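Local coordinates for CELL division protein FTSZ (Haloferax volcanii, PDB 4B46), which is a tubulin-like, GTP-binding cytoskeletal protein that controls archaeal cell shape and is essential for the rod-shaped cells needed for efficient swimming, at residues Ile289-Pro302 against Ala337-Thr350. Residues are numbered along the deposited sequence; the frame is centred on the assembly and turned at random.
Sequences IEGAERALLVLAGP and AEKVAGVILLSGVT
Val298 and Val343 bond to each other twice through their backbones, with Val343 N only 2.7 Å from Val298 O, and the pairs Leu296–Leu345 and Ala300–Ala341 repeat the arrangement along two antiparallel strands. At the Ser347 end the pattern breaks into a classic beta bulge: Ser347 O accepts from both Glu293 N (3.0 Å), which lies in the carbonyl plane, and Arg294 N (3.3 Å), tilted 21° from it. Ser347 N returns a nearly straight bond to Arg294 O. Glu293, its chain extended with CG anti to the backbone N (chi1 -171°), forms a salt bridge from OE2 to Arg294 NH1 (3.1 Å), while a water links its OE1 to Ser347 OG; Arg294 NE has a second salt bridge, to Glu326.

Leu346 spreads its methyls, CD1 pressing tightly on Ile289 CG2 (3.5 Å) and CD2 on Ala295 CB (3.6 Å). Farther along this face Leu297 CD1 crosses to Ile344 CG1 (3.9 Å), and helix 265-280 covers both residues. Leu296 and Leu345 meet at their CB atoms on the other face, under helix 216-223. Beyond the paired strands, Pro302 CD rests against Ala337 CB (3.7 Å).

These are inner strands of the C-terminal domain's sheet, flanked by 228-237 and 326-333. Backbone bonding thus sets their register, side chains of both strands pack against a helix on each face, and at the bulge a salt bridge and a water-mediated link add polar contacts.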
loop_
_atom_site.group_PDB
_atom_site.type_symbol
_atom_site.label_atom_id
_atom_site.label_comp_id
_atom_site.label_asym_id
_atom_site.label_seq_id
_atom_site.Cartn_x
_atom_site.Cartn_y
_atom_site.Cartn_z
ATOM N N ILE A 289 -12.252 5.342 -12.852
ATOM C CA ILE A 289 -10.865 5.649 -13.182
ATOM C C ILE A 289 -10.774 6.944 -13.981
ATOM O O ILE A 289 -9.708 7.547 -14.079
ATOM C CB ILE A 289 -10.175 4.473 -13.921
ATOM C CG1 ILE A 289 -10.763 4.285 -15.319
ATOM C CG2 ILE A 289 -10.302 3.185 -13.098
ATOM C CD1 ILE A 289 -10.130 3.144 -16.096
ATOM N N GLU A 290 -11.899 7.377 -14.538
ATOM C CA GLU A 290 -11.959 8.670 -15.203
ATOM C C GLU A 290 -11.638 9.774 -14.186
ATOM O O GLU A 290 -12.106 9.749 -13.048
ATOM C CB GLU A 290 -13.337 8.884 -15.834
ATOM C CG GLU A 290 -13.467 10.160 -16.651
ATOM C CD GLU A 290 -12.700 10.110 -17.962
ATOM O OE1 GLU A 290 -12.517 9.001 -18.511
ATOM O OE2 GLU A 290 -12.284 11.184 -18.449
ATOM N N GLY A 291 -10.808 10.728 -14.579
ATOM C CA GLY A 291 -10.474 11.823 -13.686
ATOM C C GLY A 291 -9.241 11.633 -12.814
ATOM O O GLY A 291 -8.884 12.541 -12.065
ATOM N N ALA A 292 -8.604 10.464 -12.884
ATOM C CA ALA A 292 -7.343 10.251 -12.177
ATOM C C ALA A 292 -6.333 11.275 -12.677
ATOM O O ALA A 292 -6.359 11.664 -13.842
ATOM C CB ALA A 292 -6.824 8.842 -12.399
ATOM N N GLU A 293 -5.457 11.728 -11.792
ATOM C CA GLU A 293 -4.515 12.786 -12.149
ATOM C C GLU A 293 -3.380 12.259 -13.028
ATOM O O GLU A 293 -3.020 12.868 -14.032
ATOM C CB GLU A 293 -3.956 13.422 -10.872
ATOM C CG GLU A 293 -3.127 14.674 -11.094
ATOM C CD GLU A 293 -2.676 15.308 -9.787
ATOM O OE1 GLU A 293 -3.200 14.919 -8.718
ATOM O OE2 GLU A 293 -1.796 16.193 -9.834
ATOM N N ARG A 294 -2.806 11.126 -12.641
ATOM C CA ARG A 294 -1.682 10.555 -13.369
ATOM C C ARG A 294 -1.817 9.049 -13.322
ATOM O O ARG A 294 -2.358 8.512 -12.362
ATOM C CB ARG A 294 -0.353 10.964 -12.724
ATOM C CG ARG A 294 -0.072 12.451 -12.737
ATOM C CD ARG A 294 1.322 12.722 -12.162
ATOM N NE ARG A 294 1.775 14.078 -12.464
ATOM C CZ ARG A 294 1.603 15.121 -11.659
ATOM N NH1 ARG A 294 0.990 14.968 -10.491
ATOM N NH2 ARG A 294 2.048 16.316 -12.021
ATOM N N ALA A 295 -1.337 8.374 -14.364
ATOM C CA ALA A 295 -1.413 6.922 -14.445
ATOM C C ALA A 295 -0.048 6.357 -14.805
ATOM O O ALA A 295 0.722 6.981 -15.536
ATOM C CB ALA A 295 -2.452 6.493 -15.490
ATOM N N LEU A 296 0.248 5.173 -14.289
ATOM C CA LEU A 296 1.471 4.477 -14.631
ATOM C C LEU A 296 1.121 3.037 -14.918
ATOM O O LEU A 296 0.495 2.371 -14.099
ATOM C CB LEU A 296 2.467 4.530 -13.475
ATOM C CG LEU A 296 3.702 3.638 -13.604
ATOM C CD1 LEU A 296 4.623 4.063 -14.770
ATOM C CD2 LEU A 296 4.501 3.617 -12.290
ATOM N N LEU A 297 1.528 2.568 -16.089
ATOM C CA LEU A 297 1.329 1.190 -16.491
ATOM C C LEU A 297 2.623 0.426 -16.276
ATOM O O LEU A 297 3.697 0.880 -16.671
ATOM C CB LEU A 297 0.928 1.128 -17.974
ATOM C CG LEU A 297 0.874 -0.259 -18.602
ATOM C CD1 LEU A 297 -0.139 -1.134 -17.873
ATOM C CD2 LEU A 297 0.529 -0.156 -20.100
ATOM N N VAL A 298 2.518 -0.739 -15.653
ATOM C CA VAL A 298 3.675 -1.579 -15.433
ATOM C C VAL A 298 3.392 -2.992 -15.924
ATOM O O VAL A 298 2.435 -3.629 -15.480
ATOM C CB VAL A 298 4.047 -1.629 -13.935
ATOM C CG1 VAL A 298 5.227 -2.569 -13.713
ATOM C CG2 VAL A 298 4.370 -0.232 -13.415
ATOM N N LEU A 299 4.224 -3.475 -16.843
ATOM C CA LEU A 299 4.150 -4.859 -17.315
ATOM C C LEU A 299 5.333 -5.640 -16.764
ATOM O O LEU A 299 6.467 -5.246 -16.945
ATOM C CB LEU A 299 4.182 -4.915 -18.844
ATOM C CG LEU A 299 2.863 -4.922 -19.614
ATOM C CD1 LEU A 299 2.053 -6.174 -19.302
ATOM C CD2 LEU A 299 2.060 -3.685 -19.302
ATOM N N ALA A 300 5.078 -6.752 -16.089
ATOM C CA ALA A 300 6.163 -7.550 -15.535
ATOM C C ALA A 300 6.100 -8.960 -16.085
ATOM O O ALA A 300 5.036 -9.574 -16.121
ATOM C CB ALA A 300 6.087 -7.568 -14.016
ATOM N N GLY A 301 7.243 -9.475 -16.517
ATOM C CA GLY A 301 7.297 -10.815 -17.061
ATOM C C GLY A 301 8.605 -11.080 -17.770
ATOM O O GLY A 301 9.491 -10.222 -17.800
ATOM N N PRO A 302 8.735 -12.282 -18.343
ATOM C CA PRO A 302 9.938 -12.639 -19.092
ATOM C C PRO A 302 10.040 -11.771 -20.333
ATOM O O PRO A 302 9.027 -11.557 -21.002
ATOM C CB PRO A 302 9.699 -14.103 -19.467
ATOM C CG PRO A 302 8.221 -14.275 -19.424
ATOM C CD PRO A 302 7.718 -13.346 -18.369
ATOM N N ALA A 337 10.467 -15.932 -15.489
ATOM C CA ALA A 337 9.106 -15.763 -14.989
ATOM C C ALA A 337 8.116 -16.527 -15.856
ATOM O O ALA A 337 8.220 -16.529 -17.083
ATOM C CB ALA A 337 8.739 -14.296 -14.931
ATOM N N GLU A 338 7.157 -17.184 -15.215
ATOM C CA GLU A 338 6.175 -17.976 -15.948
ATOM C C GLU A 338 4.821 -17.271 -16.000
ATOM O O GLU A 338 3.848 -17.805 -16.530
ATOM C CB GLU A 338 6.056 -19.375 -15.336
ATOM C CG GLU A 338 7.343 -20.194 -15.444
ATOM C CD GLU A 338 7.403 -21.338 -14.448
ATOM O OE1 GLU A 338 6.424 -21.526 -13.693
ATOM O OE2 GLU A 338 8.432 -22.047 -14.415
ATOM N N LYS A 339 4.778 -16.060 -15.451
ATOM C CA LYS A 339 3.584 -15.224 -15.498
ATOM C C LYS A 339 3.891 -13.875 -16.129
ATOM O O LYS A 339 5.006 -13.365 -16.017
ATOM C CB LYS A 339 3.045 -14.972 -14.089
ATOM C CG LYS A 339 2.277 -16.113 -13.470
ATOM C CD LYS A 339 1.729 -15.676 -12.124
ATOM C CE LYS A 339 0.967 -16.789 -11.425
ATOM N NZ LYS A 339 0.443 -16.330 -10.101
ATOM N N VAL A 340 2.894 -13.300 -16.794
ATOM C CA VAL A 340 2.950 -11.895 -17.160
ATOM C C VAL A 340 1.888 -11.159 -16.350
ATOM O O VAL A 340 0.736 -11.589 -16.282
ATOM C CB VAL A 340 2.730 -11.666 -18.669
ATOM C CG1 VAL A 340 2.807 -10.179 -18.991
ATOM C CG2 VAL A 340 3.764 -12.431 -19.482
ATOM N N ALA A 341 2.282 -10.067 -15.709
ATOM C CA ALA A 341 1.346 -9.293 -14.907
ATOM C C ALA A 341 1.335 -7.840 -15.360
ATOM O O ALA A 341 2.386 -7.266 -15.659
ATOM C CB ALA A 341 1.709 -9.387 -13.435
ATOM N N GLY A 342 0.142 -7.257 -15.422
ATOM C CA GLY A 342 -0.003 -5.845 -15.718
ATOM C C GLY A 342 -0.571 -5.114 -14.518
ATOM O O GLY A 342 -1.573 -5.546 -13.943
ATOM N N VAL A 343 0.077 -4.019 -14.128
ATOM C CA VAL A 343 -0.404 -3.207 -13.023
ATOM C C VAL A 343 -0.645 -1.795 -13.508
ATOM O O VAL A 343 0.155 -1.236 -14.248
ATOM C CB VAL A 343 0.609 -3.197 -11.844
ATOM C CG1 VAL A 343 0.594 -1.862 -11.100
ATOM C CG2 VAL A 343 0.320 -4.347 -10.887
ATOM N N ILE A 344 -1.758 -1.212 -13.100
ATOM C CA ILE A 344 -1.996 0.191 -13.374
ATOM C C ILE A 344 -2.098 0.932 -12.054
ATOM O O ILE A 344 -2.915 0.590 -11.204
ATOM C CB ILE A 344 -3.283 0.395 -14.190
ATOM C CG1 ILE A 344 -3.201 -0.405 -15.506
ATOM C CG2 ILE A 344 -3.491 1.876 -14.473
ATOM C CD1 ILE A 344 -4.467 -0.359 -16.343
ATOM N N LEU A 345 -1.245 1.931 -11.881
ATOM C CA LEU A 345 -1.288 2.782 -10.709
ATOM C C LEU A 345 -1.992 4.052 -11.133
ATOM O O LEU A 345 -1.601 4.682 -12.120
ATOM C CB LEU A 345 0.136 3.097 -10.225
ATOM C CG LEU A 345 0.305 4.244 -9.227
ATOM C CD1 LEU A 345 -0.434 3.966 -7.907
ATOM C CD2 LEU A 345 1.796 4.542 -8.974
ATOM N N LEU A 346 -3.061 4.391 -10.420
ATOM C CA LEU A 346 -3.807 5.610 -10.678
ATOM C C LEU A 346 -3.687 6.492 -9.450
ATOM O O LEU A 346 -4.117 6.113 -8.364
ATOM C CB LEU A 346 -5.279 5.300 -10.972
ATOM C CG LEU A 346 -5.540 4.423 -12.197
ATOM C CD1 LEU A 346 -7.013 4.045 -12.285
ATOM C CD2 LEU A 346 -5.104 5.133 -13.475
ATOM N N SER A 347 -3.075 7.659 -9.621
ATOM C CA SER A 347 -2.829 8.541 -8.499
ATOM C C SER A 347 -3.715 9.762 -8.614
ATOM O O SER A 347 -3.945 10.252 -9.707
ATOM C CB SER A 347 -1.348 8.929 -8.441
ATOM O OG SER A 347 -1.147 10.098 -7.656
ATOM N N GLY A 348 -4.230 10.238 -7.484
ATOM C CA GLY A 348 -5.042 11.440 -7.491
ATOM C C GLY A 348 -6.470 11.172 -7.932
ATOM O O GLY A 348 -7.090 11.994 -8.616
ATOM N N VAL A 349 -6.999 10.012 -7.558
ATOM C CA VAL A 349 -8.388 9.701 -7.882
ATOM C C VAL A 349 -9.324 10.565 -7.041
ATOM O O VAL A 349 -8.999 10.923 -5.908
ATOM C CB VAL A 349 -8.710 8.204 -7.705
ATOM C CG1 VAL A 349 -7.966 7.378 -8.752
ATOM C CG2 VAL A 349 -8.377 7.741 -6.289
ATOM N N THR A 350 -10.473 10.914 -7.614
ATOM C CA THR A 350 -11.420 11.818 -6.969
ATOM C C THR A 350 -12.860 11.320 -7.121
ATOM O O THR A 350 -13.133 10.404 -7.903
ATOM C CB THR A 350 -11.342 13.234 -7.570
ATOM O OG1 THR A 350 -11.525 13.153 -8.990
ATOM C CG2 THR A 350 -9.996 13.881 -7.272
HETATM O O HOH W 1 -10.932 9.009 -10.306
HETATM O O HOH W 2 -14.306 10.156 -10.975
HETATM O O HOH W 3 -1.991 12.850 -7.443
#